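Local coordinates for protein BauA (Acinetobacter baumannii, PDB 6HCP) that probably imports ferric siderophore across the outer membrane of Acinetobacter baumannii as a TonB-dependent receptor, with preacinetobactin as the form needed for iron uptake, at residues M303-Y308 with G351-F356; Q364-A369 with G424-L429. All coordinates share one frame; numbering follows the deposited sequence.

Interaction 1: residues M303-Y308 with G351-F356. With C8E ((hydroxyethyloxy)tri(ethyloxy)octane), chain B.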
ATOM      1  N   MET A 303     -54.580 -13.586 -17.955  1.00 33.76           N
ATOM      2  CA  MET A 303     -53.902 -12.392 -18.440  1.00 37.19           C
ATOM      3  C   MET A 303     -53.094 -12.748 -19.689  1.00 31.49           C
ATOM      4  O   MET A 303     -52.666 -13.884 -19.852  1.00 35.53           O
ATOM      5  CB  MET A 303     -52.991 -11.807 -17.348  1.00 35.67           C
ATOM      6  CG  MET A 303     -51.694 -12.561 -17.158  1.00 60.72           C
ATOM      7  SD  MET A 303     -50.251 -11.572 -17.641  1.00 80.34           S
ATOM      8  CE  MET A 303     -50.423 -10.231 -16.469  1.00 35.58           C
ATOM      9  N   ALA A 304     -52.950 -11.777 -20.587  1.00 32.36           N
ATOM     10  CA  ALA A 304     -52.076 -11.900 -21.734  1.00 34.98           C
ATOM     11  C   ALA A 304     -50.889 -10.956 -21.547  1.00 36.82           C
ATOM     12  O   ALA A 304     -51.023  -9.895 -20.932  1.00 36.19           O
ATOM     13  CB  ALA A 304     -52.807 -11.587 -23.013  1.00 35.40           C
ATOM     14  N   TYR A 305     -49.790 -11.278 -22.230  1.00 36.08           N
ATOM     15  CA  TYR A 305     -48.635 -10.402 -22.278  1.00 34.86           C
ATOM     16  C   TYR A 305     -47.942 -10.567 -23.626  1.00 33.87           C
ATOM     17  O   TYR A 305     -48.061 -11.596 -24.283  1.00 31.10           O
ATOM     18  CB  TYR A 305     -47.689 -10.692 -21.111  1.00 32.80           C
ATOM     19  CG  TYR A 305     -46.877 -11.959 -21.274  1.00 33.14           C
ATOM     20  CD1 TYR A 305     -45.658 -11.941 -21.926  1.00 34.38           C
ATOM     21  CD2 TYR A 305     -47.314 -13.166 -20.767  1.00 36.44           C
ATOM     22  CE1 TYR A 305     -44.922 -13.099 -22.114  1.00 34.57           C
ATOM     23  CE2 TYR A 305     -46.572 -14.329 -20.912  1.00 37.63           C
ATOM     24  CZ  TYR A 305     -45.364 -14.292 -21.582  1.00 34.61           C
ATOM     25  OH  TYR A 305     -44.618 -15.423 -21.742  1.00 40.10           O
ATOM     26  N   ALA A 306     -47.253  -9.503 -24.037  1.00 33.20           N
ATOM     27  CA  ALA A 306     -46.410  -9.545 -25.198  1.00 36.01           C
ATOM     28  C   ALA A 306     -45.198  -8.652 -24.951  1.00 40.14           C
ATOM     29  O   ALA A 306     -45.331  -7.554 -24.386  1.00 32.77           O
ATOM     30  CB  ALA A 306     -47.178  -9.102 -26.415  1.00 36.51           C
ATOM     31  N   ALA A 307     -44.047  -9.113 -25.439  1.00 32.93           N
ATOM     32  CA  ALA A 307     -42.780  -8.360 -25.395  1.00 32.93           C
ATOM     33  C   ALA A 307     -42.109  -8.461 -26.761  1.00 32.99           C
ATOM     34  O   ALA A 307     -42.130  -9.509 -27.391  1.00 33.60           O
ATOM     35  CB  ALA A 307     -41.899  -8.916 -24.303  1.00 30.15           C
ATOM     36  N   TYR A 308     -41.619  -7.323 -27.254  1.00 28.41           N
ATOM     37  CA  TYR A 308     -40.878  -7.227 -28.459  1.00 29.82           C
ATOM     38  C   TYR A 308     -39.672  -6.321 -28.211  1.00 29.93           C
ATOM     39  O   TYR A 308     -39.797  -5.269 -27.580  1.00 32.35           O
ATOM     40  CB  TYR A 308     -41.717  -6.632 -29.597  1.00 36.41           C
ATOM     41  CG  TYR A 308     -40.941  -6.439 -30.877  1.00 43.21           C
ATOM     42  CD1 TYR A 308     -40.644  -7.524 -31.694  1.00 48.73           C
ATOM     43  CD2 TYR A 308     -40.379  -5.212 -31.205  1.00 47.07           C
ATOM     44  CE1 TYR A 308     -39.884  -7.378 -32.845  1.00 46.22           C
ATOM     45  CE2 TYR A 308     -39.615  -5.049 -32.352  1.00 43.99           C
ATOM     46  CZ  TYR A 308     -39.372  -6.136 -33.178  1.00 49.19           C
ATOM     47  OH  TYR A 308     -38.584  -6.021 -34.283  1.00 54.95           O
ATOM     48  N   GLY A 351     -47.555 -14.533 -24.519  1.00 30.87           N
ATOM     49  CA  GLY A 351     -48.255 -15.657 -23.966  1.00 33.67           C
ATOM     50  C   GLY A 351     -49.438 -15.258 -23.102  1.00 29.77           C
ATOM     51  O   GLY A 351     -49.886 -14.116 -23.105  1.00 29.66           O
ATOM     52  N   PHE A 352     -49.901 -16.254 -22.354  1.00 29.03           N
ATOM     53  CA  PHE A 352     -50.988 -16.138 -21.447  1.00 32.84           C
ATOM     54  C   PHE A 352     -50.547 -16.746 -20.128  1.00 32.74           C
ATOM     55  O   PHE A 352     -49.815 -17.736 -20.112  1.00 32.05           O
ATOM     56  CB  PHE A 352     -52.222 -16.886 -21.964  1.00 31.38           C
ATOM     57  CG  PHE A 352     -52.829 -16.294 -23.214  1.00 34.38           C
ATOM     58  CD1 PHE A 352     -53.768 -15.279 -23.136  1.00 43.52           C
ATOM     59  CD2 PHE A 352     -52.435 -16.731 -24.465  1.00 43.00           C
ATOM     60  CE1 PHE A 352     -54.304 -14.715 -24.285  1.00 40.85           C
ATOM     61  CE2 PHE A 352     -52.956 -16.150 -25.612  1.00 44.69           C
ATOM     62  CZ  PHE A 352     -53.861 -15.120 -25.519  1.00 38.61           C
ATOM     63  N   LYS A 353     -51.133 -16.235 -19.046  1.00 31.19           N
ATOM     64  CA  LYS A 353     -51.010 -16.824 -17.738  1.00 32.53           C
ATOM     65  C   LYS A 353     -52.412 -16.903 -17.131  1.00 31.72           C
ATOM     66  O   LYS A 353     -53.203 -15.993 -17.325  1.00 35.20           O
ATOM     67  CB  LYS A 353     -50.123 -15.972 -16.820  1.00 38.54           C
ATOM     68  CG  LYS A 353     -48.702 -15.742 -17.304  1.00 46.95           C
ATOM     69  CD  LYS A 353     -47.847 -14.889 -16.373  1.00 50.96           C
ATOM     70  CE  LYS A 353     -46.429 -14.745 -16.890  1.00 67.38           C
ATOM     71  NZ  LYS A 353     -45.537 -14.087 -15.905  1.00 84.27           N
ATOM     72  N   GLY A 354     -52.643 -17.901 -16.289  1.00 32.27           N
ATOM     73  CA  GLY A 354     -53.950 -18.049 -15.676  1.00 37.60           C
ATOM     74  C   GLY A 354     -53.911 -18.866 -14.408  1.00 35.89           C
ATOM     75  O   GLY A 354     -52.878 -19.423 -14.054  1.00 34.47           O
ATOM     76  N   LYS A 355     -55.099 -19.037 -13.807  1.00 31.86           N
ATOM     77  CA  LYS A 355     -55.267 -19.787 -12.582  1.00 29.90           C
ATOM     78  C   LYS A 355     -56.617 -20.511 -12.600  1.00 30.53           C
ATOM     79  O   LYS A 355     -57.571 -20.023 -13.215  1.00 36.36           O
ATOM     80  CB  LYS A 355     -55.240 -18.851 -11.375  1.00 37.07           C
ATOM     81  CG  LYS A 355     -53.952 -18.065 -11.195  1.00 52.06           C
ATOM     82  CD  LYS A 355     -53.995 -17.106 -10.024  1.00 56.15           C
ATOM     83  CE  LYS A 355     -52.772 -16.216  -9.995  1.00 67.24           C
ATOM     84  NZ  LYS A 355     -52.812 -15.274  -8.855  1.00 90.01           N
ATOM     85  N   PHE A 356     -56.652 -21.670 -11.946  1.00 32.48           N
ATOM     86  CA  PHE A 356     -57.871 -22.425 -11.704  1.00 34.49           C
ATOM     87  C   PHE A 356     -57.601 -23.359 -10.532  1.00 35.77           C
ATOM     88  O   PHE A 356     -56.461 -23.468 -10.068  1.00 35.09           O
ATOM     89  CB  PHE A 356     -58.328 -23.177 -12.963  1.00 34.30           C
ATOM     90  CG  PHE A 356     -57.356 -24.217 -13.472  1.00 30.35           C
ATOM     91  CD1 PHE A 356     -57.396 -25.519 -13.013  1.00 31.95           C
ATOM     92  CD2 PHE A 356     -56.445 -23.899 -14.471  1.00 33.70           C
ATOM     93  CE1 PHE A 356     -56.477 -26.457 -13.457  1.00 30.72           C
ATOM     94  CE2 PHE A 356     -55.574 -24.854 -14.972  1.00 30.14           C
ATOM     95  CZ  PHE A 356     -55.570 -26.123 -14.442  1.00 30.37           C
TER
HETATM   96  C1  C8E B 829     -47.748 -24.523 -26.227  1.00 48.93           C
HETATM   97  C2  C8E B 829     -48.787 -23.445 -26.428  1.00 52.16           C
HETATM   98  C3  C8E B 829     -48.206 -22.151 -26.983  1.00 53.07           C
HETATM   99  C4  C8E B 829     -49.030 -20.926 -26.564  1.00 60.96           C
HETATM  100  C5  C8E B 829     -48.720 -19.704 -27.427  1.00 54.26           C
HETATM  101  C6  C8E B 829     -49.281 -18.415 -26.864  1.00 47.32           C
HETATM  102  C7  C8E B 829     -49.044 -17.277 -27.852  1.00 53.96           C
HETATM  103  C8  C8E B 829     -50.227 -16.319 -27.928  1.00 67.37           C
HETATM  104  O9  C8E B 829     -49.822 -14.949 -28.041  1.00 71.65           O
HETATM  105  C10 C8E B 829     -50.619 -14.107 -27.202  1.00 58.61           C
HETATM  106  C11 C8E B 829     -50.622 -12.687 -27.720  1.00 62.25           C
HETATM  107  O12 C8E B 829     -50.875 -11.849 -26.605  1.00 64.56           O
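Tyr305 lays its ring over the backbone of Gly351, and this is the tightly packed part of the contact. The amide N of Gly351 sits 3.6 Å above the ring plane, over its centre. Gly351 CA adds a CH-pi contact, 4.2 Å from the centroid of the Tyr305 ring. The ring reaches the glycine because Tyr305 CG stands between its own backbone N and carbonyl carbon (chi1 75°), which swings the ring across to the neighbouring strand. Gly351 has no side chain, and the ring lies directly on its main chain. The hydroxyl is held by a hydrogen bond to Asp349, two residues before Gly351 on the same strand.

The backbones are antiparallel and joined by four N-H...O=C bonds. Tyr305 and Gly351 exchange one pair, Met303 and Lys353 the other. The bond from Met303 N to Lys353 O is the shorter of its pair, 2.8 Å, and arrives almost in line with the carbonyl.

Beyond the tyrosine the same face is looser. Met303 and Lys353 lie side by side, with Met303 CG 3.8 Å from Lys353 CB. The lysine is extended beyond CG and passes obliquely by Tyr305, its CE 4.0 Å from Tyr305 CE2. Gly351 is buried under the ring, whereas Met303 and Lys353 are partly exposed.

On the other face the pair is apolar: Ala304 CB rests 3.7 Å from Phe352 CE1. The phenyl ring also meets detergent: Phe352 CE2 is 3.5 Å from C10 of the C8E molecule.

A polar and aromatic face on one side, and an apolar, detergent-touching face on the other, fit the wall of a transmembrane beta-barrel, here that of a TonB-dependent receptor.

Interaction 2: residues Q364-A369 with G424-L429; sequences QWVANA and GLADTL. With C8E ((hydroxyethyloxy)tri(ethyloxy)octane), chain B.
Asp427 reaches across to Gln364 from a strand that runs antiparallel to it, at 174°. Its CB points to the same face as that of Trp365. CG stands opposite the backbone N (chi1 -172°) and carries the carboxylate to the neighbouring strand. There the two oxygens part. OD1 comes 3.2 Å from Gln364 O, a meeting of two acceptors, and lies 3.9 Å from Trp365 CB. OD2 is hydrogen-bonded outside the segments, to ND1 of His363, the residue before Gln364.

Six backbone bonds hold the strands together, two each for the pairs Gln364-Thr428, Val366-Ala426 and Asn368-Gly424. The straightest is Thr428 N to Gln364 O, 2.8 Å with 171° at the hydrogen. Gln364 O also accepts a bond from a water, which in turn bonds Thr428 OG1 at 2.9 Å. That hydroxyl has a further partner in Thr439.

On the Trp365 face, Leu425 brings CD1 over strand 361-381, 3.4 Å from Val366 O and also against Ala367 CB. Ala367 CB meets the C8E chain as well, at C4, 3.8 Å away.

The opposite face probably looks into the barrel, where Val366, Asn368 and Ala426 touch Phe51. Asn368 OD1 lies 3.7 Å from Gly424 CA. Its amide is fixed by Arg443 at OD1 and Asp349 at ND2.

The chemistry therefore differs across the strand pair. Ala367 and Leu425 meet detergent, probably as they would lipid. The Asp427 carboxylate is on this face too, and is paired with His363. The buried amide and hydroxyl find partners on the other face. The bond to His363 probably offsets the closeness of OD1 to Gln364 O, more so if the imidazole is positively charged.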
ATOM      1  N   GLN A 364     -51.530 -22.617 -11.257  1.00 27.62           N
ATOM      2  CA  GLN A 364     -51.064 -21.394 -11.899  1.00 30.96           C
ATOM      3  C   GLN A 364     -50.231 -21.808 -13.111  1.00 28.15           C
ATOM      4  O   GLN A 364     -49.266 -22.552 -12.941  1.00 30.30           O
ATOM      5  CB  GLN A 364     -50.148 -20.618 -10.950  1.00 37.69           C
ATOM      6  CG  GLN A 364     -50.428 -19.136 -10.819  1.00 59.13           C
ATOM      7  CD  GLN A 364     -49.672 -18.627  -9.612  1.00 70.38           C
ATOM      8  OE1 GLN A 364     -50.195 -18.601  -8.501  1.00 73.32           O
ATOM      9  NE2 GLN A 364     -48.364 -18.517  -9.765  1.00 54.34           N
ATOM     10  N   TRP A 365     -50.668 -21.413 -14.305  1.00 30.49           N
ATOM     11  CA  TRP A 365     -50.090 -21.923 -15.531  1.00 30.03           C
ATOM     12  C   TRP A 365     -49.651 -20.753 -16.400  1.00 31.94           C
ATOM     13  O   TRP A 365     -50.145 -19.630 -16.267  1.00 30.94           O
ATOM     14  CB  TRP A 365     -51.071 -22.846 -16.279  1.00 30.95           C
ATOM     15  CG  TRP A 365     -52.334 -22.139 -16.675  1.00 29.64           C
ATOM     16  CD1 TRP A 365     -53.480 -22.067 -15.939  1.00 33.05           C
ATOM     17  CD2 TRP A 365     -52.574 -21.381 -17.870  1.00 29.82           C
ATOM     18  NE1 TRP A 365     -54.405 -21.298 -16.588  1.00 28.86           N
ATOM     19  CE2 TRP A 365     -53.879 -20.855 -17.770  1.00 31.69           C
ATOM     20  CE3 TRP A 365     -51.819 -21.084 -19.010  1.00 28.79           C
ATOM     21  CZ2 TRP A 365     -54.453 -20.077 -18.771  1.00 34.14           C
ATOM     22  CZ3 TRP A 365     -52.376 -20.283 -19.985  1.00 30.66           C
ATOM     23  CH2 TRP A 365     -53.670 -19.775 -19.863  1.00 32.12           C
ATOM     24  N   VAL A 366     -48.770 -21.067 -17.359  1.00 27.12           N
ATOM     25  CA  VAL A 366     -48.329 -20.132 -18.340  1.00 25.42           C
ATOM     26  C   VAL A 366     -48.076 -20.879 -19.657  1.00 27.37           C
ATOM     27  O   VAL A 366     -47.631 -22.020 -19.651  1.00 30.03           O
ATOM     28  CB  VAL A 366     -47.053 -19.402 -17.860  1.00 26.79           C
ATOM     29  CG1 VAL A 366     -45.979 -20.380 -17.420  1.00 29.55           C
ATOM     30  CG2 VAL A 366     -46.515 -18.449 -18.913  1.00 28.13           C
ATOM     31  N   ALA A 367     -48.353 -20.193 -20.764  1.00 30.86           N
ATOM     32  CA  ALA A 367     -48.059 -20.709 -22.088  1.00 33.81           C
ATOM     33  C   ALA A 367     -47.490 -19.561 -22.910  1.00 29.26           C
ATOM     34  O   ALA A 367     -48.057 -18.480 -22.930  1.00 30.42           O
ATOM     35  CB  ALA A 367     -49.296 -21.279 -22.743  1.00 33.34           C
ATOM     36  N   ASN A 368     -46.408 -19.831 -23.655  1.00 26.55           N
ATOM     37  CA  ASN A 368     -45.808 -18.764 -24.410  1.00 25.54           C
ATOM     38  C   ASN A 368     -45.212 -19.272 -25.719  1.00 25.66           C
ATOM     39  O   ASN A 368     -45.116 -20.483 -25.979  1.00 26.44           O
ATOM     40  CB  ASN A 368     -44.781 -17.994 -23.561  1.00 26.53           C
ATOM     41  CG  ASN A 368     -43.446 -18.699 -23.431  1.00 29.94           C
ATOM     42  OD1 ASN A 368     -43.376 -19.925 -23.510  1.00 26.77           O
ATOM     43  ND2 ASN A 368     -42.397 -17.933 -23.141  1.00 27.31           N
ATOM     44  N   ALA A 369     -44.922 -18.293 -26.572  1.00 27.10           N
ATOM     45  CA  ALA A 369     -44.201 -18.451 -27.805  1.00 30.98           C
ATOM     46  C   ALA A 369     -43.084 -17.413 -27.841  1.00 29.98           C
ATOM     47  O   ALA A 369     -43.322 -16.252 -27.482  1.00 30.28           O
ATOM     48  CB  ALA A 369     -45.147 -18.268 -28.971  1.00 32.71           C
ATOM     49  N   GLY A 424     -43.871 -22.992 -25.239  1.00 26.87           N
ATOM     50  CA  GLY A 424     -43.744 -23.608 -23.959  1.00 27.12           C
ATOM     51  C   GLY A 424     -45.021 -23.544 -23.137  1.00 23.38           C
ATOM     52  O   GLY A 424     -45.891 -22.701 -23.365  1.00 28.07           O
ATOM     53  N   LEU A 425     -45.134 -24.493 -22.204  1.00 26.24           N
ATOM     54  CA  LEU A 425     -46.283 -24.608 -21.313  1.00 30.14           C
ATOM     55  C   LEU A 425     -45.786 -25.119 -19.965  1.00 28.85           C
ATOM     56  O   LEU A 425     -45.017 -26.075 -19.913  1.00 29.52           O
ATOM     57  CB  LEU A 425     -47.305 -25.571 -21.936  1.00 32.26           C
ATOM     58  CG  LEU A 425     -48.556 -25.872 -21.112  1.00 35.18           C
ATOM     59  CD1 LEU A 425     -49.420 -24.624 -20.951  1.00 33.63           C
ATOM     60  CD2 LEU A 425     -49.362 -26.976 -21.767  1.00 32.00           C
ATOM     61  N   ALA A 426     -46.301 -24.528 -18.874  1.00 26.99           N
ATOM     62  CA  ALA A 426     -46.048 -25.045 -17.546  1.00 27.88           C
ATOM     63  C   ALA A 426     -47.253 -24.797 -16.632  1.00 23.81           C
ATOM     64  O   ALA A 426     -47.990 -23.848 -16.811  1.00 26.92           O
ATOM     65  CB  ALA A 426     -44.800 -24.437 -16.938  1.00 29.31           C
ATOM     66  N   ASP A 427     -47.385 -25.689 -15.652  1.00 30.76           N
ATOM     67  CA  ASP A 427     -48.379 -25.571 -14.600  1.00 32.21           C
ATOM     68  C   ASP A 427     -47.682 -25.807 -13.267  1.00 32.11           C
ATOM     69  O   ASP A 427     -46.883 -26.747 -13.138  1.00 30.33           O
ATOM     70  CB  ASP A 427     -49.503 -26.594 -14.790  1.00 32.52           C
ATOM     71  CG  ASP A 427     -50.692 -26.435 -13.838  1.00 37.29           C
ATOM     72  OD1 ASP A 427     -50.886 -25.313 -13.297  1.00 38.25           O
ATOM     73  OD2 ASP A 427     -51.493 -27.406 -13.747  1.00 33.82           O
ATOM     74  N   THR A 428     -48.008 -24.954 -12.288  1.00 30.61           N
ATOM     75  CA  THR A 428     -47.607 -25.164 -10.918  1.00 29.81           C
ATOM     76  C   THR A 428     -48.865 -25.525 -10.111  1.00 27.56           C
ATOM     77  O   THR A 428     -49.792 -24.735 -10.039  1.00 31.52           O
ATOM     78  CB  THR A 428     -46.911 -23.933 -10.311  1.00 33.30           C
ATOM     79  OG1 THR A 428     -45.731 -23.610 -11.047  1.00 31.58           O
ATOM     80  CG2 THR A 428     -46.526 -24.159  -8.866  1.00 35.19           C
ATOM     81  N   LEU A 429     -48.869 -26.743  -9.572  1.00 32.63           N
ATOM     82  CA  LEU A 429     -49.924 -27.269  -8.747  1.00 30.42           C
ATOM     83  C   LEU A 429     -49.522 -27.061  -7.285  1.00 32.05           C
ATOM     84  O   LEU A 429     -48.498 -27.607  -6.870  1.00 33.38           O
ATOM     85  CB  LEU A 429     -50.102 -28.758  -9.043  1.00 33.13           C
ATOM     86  CG  LEU A 429     -50.596 -29.128 -10.441  1.00 34.03           C
ATOM     87  CD1 LEU A 429     -49.472 -29.055 -11.464  1.00 39.51           C
ATOM     88  CD2 LEU A 429     -51.163 -30.526 -10.432  1.00 35.13           C
TER
HETATM   89  C1  C8E B 829     -47.748 -24.523 -26.227  1.00 48.93           C
HETATM   90  C2  C8E B 829     -48.787 -23.445 -26.428  1.00 52.16           C
HETATM   91  C3  C8E B 829     -48.206 -22.151 -26.983  1.00 53.07           C
HETATM   92  C4  C8E B 829     -49.030 -20.926 -26.564  1.00 60.96           C
HETATM   93  C5  C8E B 829     -48.720 -19.704 -27.427  1.00 54.26           C
HETATM   94  C6  C8E B 829     -49.281 -18.415 -26.864  1.00 47.32           C
HETATM   95  C7  C8E B 829     -49.044 -17.277 -27.852  1.00 53.96           C
HETATM   96  C8  C8E B 829     -50.227 -16.319 -27.928  1.00 67.37           C
HETATM   97  O9  C8E B 829     -49.822 -14.949 -28.041  1.00 71.65           O
HETATM   98  C10 C8E B 829     -50.619 -14.107 -27.202  1.00 58.61           C
HETATM   99  C11 C8E B 829     -50.622 -12.687 -27.720  1.00 62.25           C
HETATM  100  O12 C8E B 829     -50.875 -11.849 -26.605  1.00 64.56           O
HETATM  101  O   HOH W   1     -46.581 -22.065 -13.291  1.00 61.82           O

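The two contacts lie side by side in the barrel wall, with centres about 9 Å apart. Four strands take part: 302-318, 331-358, 361-381 and 412-431, each antiparallel to the next. Both segments of interaction 1 precede those of interaction 2 along the chain. Strands 331-358 and 361-381 are neighbours and join them directly. Phe352 O and Ala367 N are 2.9 Å apart, a probable hydrogen bond, and Gly354 O probably receives Trp365 N in the same way. On the face that probably looks inward, Tyr305 OH packs on Asn368 CB. One C8E molecule touches both contacts, consistent with a membrane-facing surface on this part of the receptor.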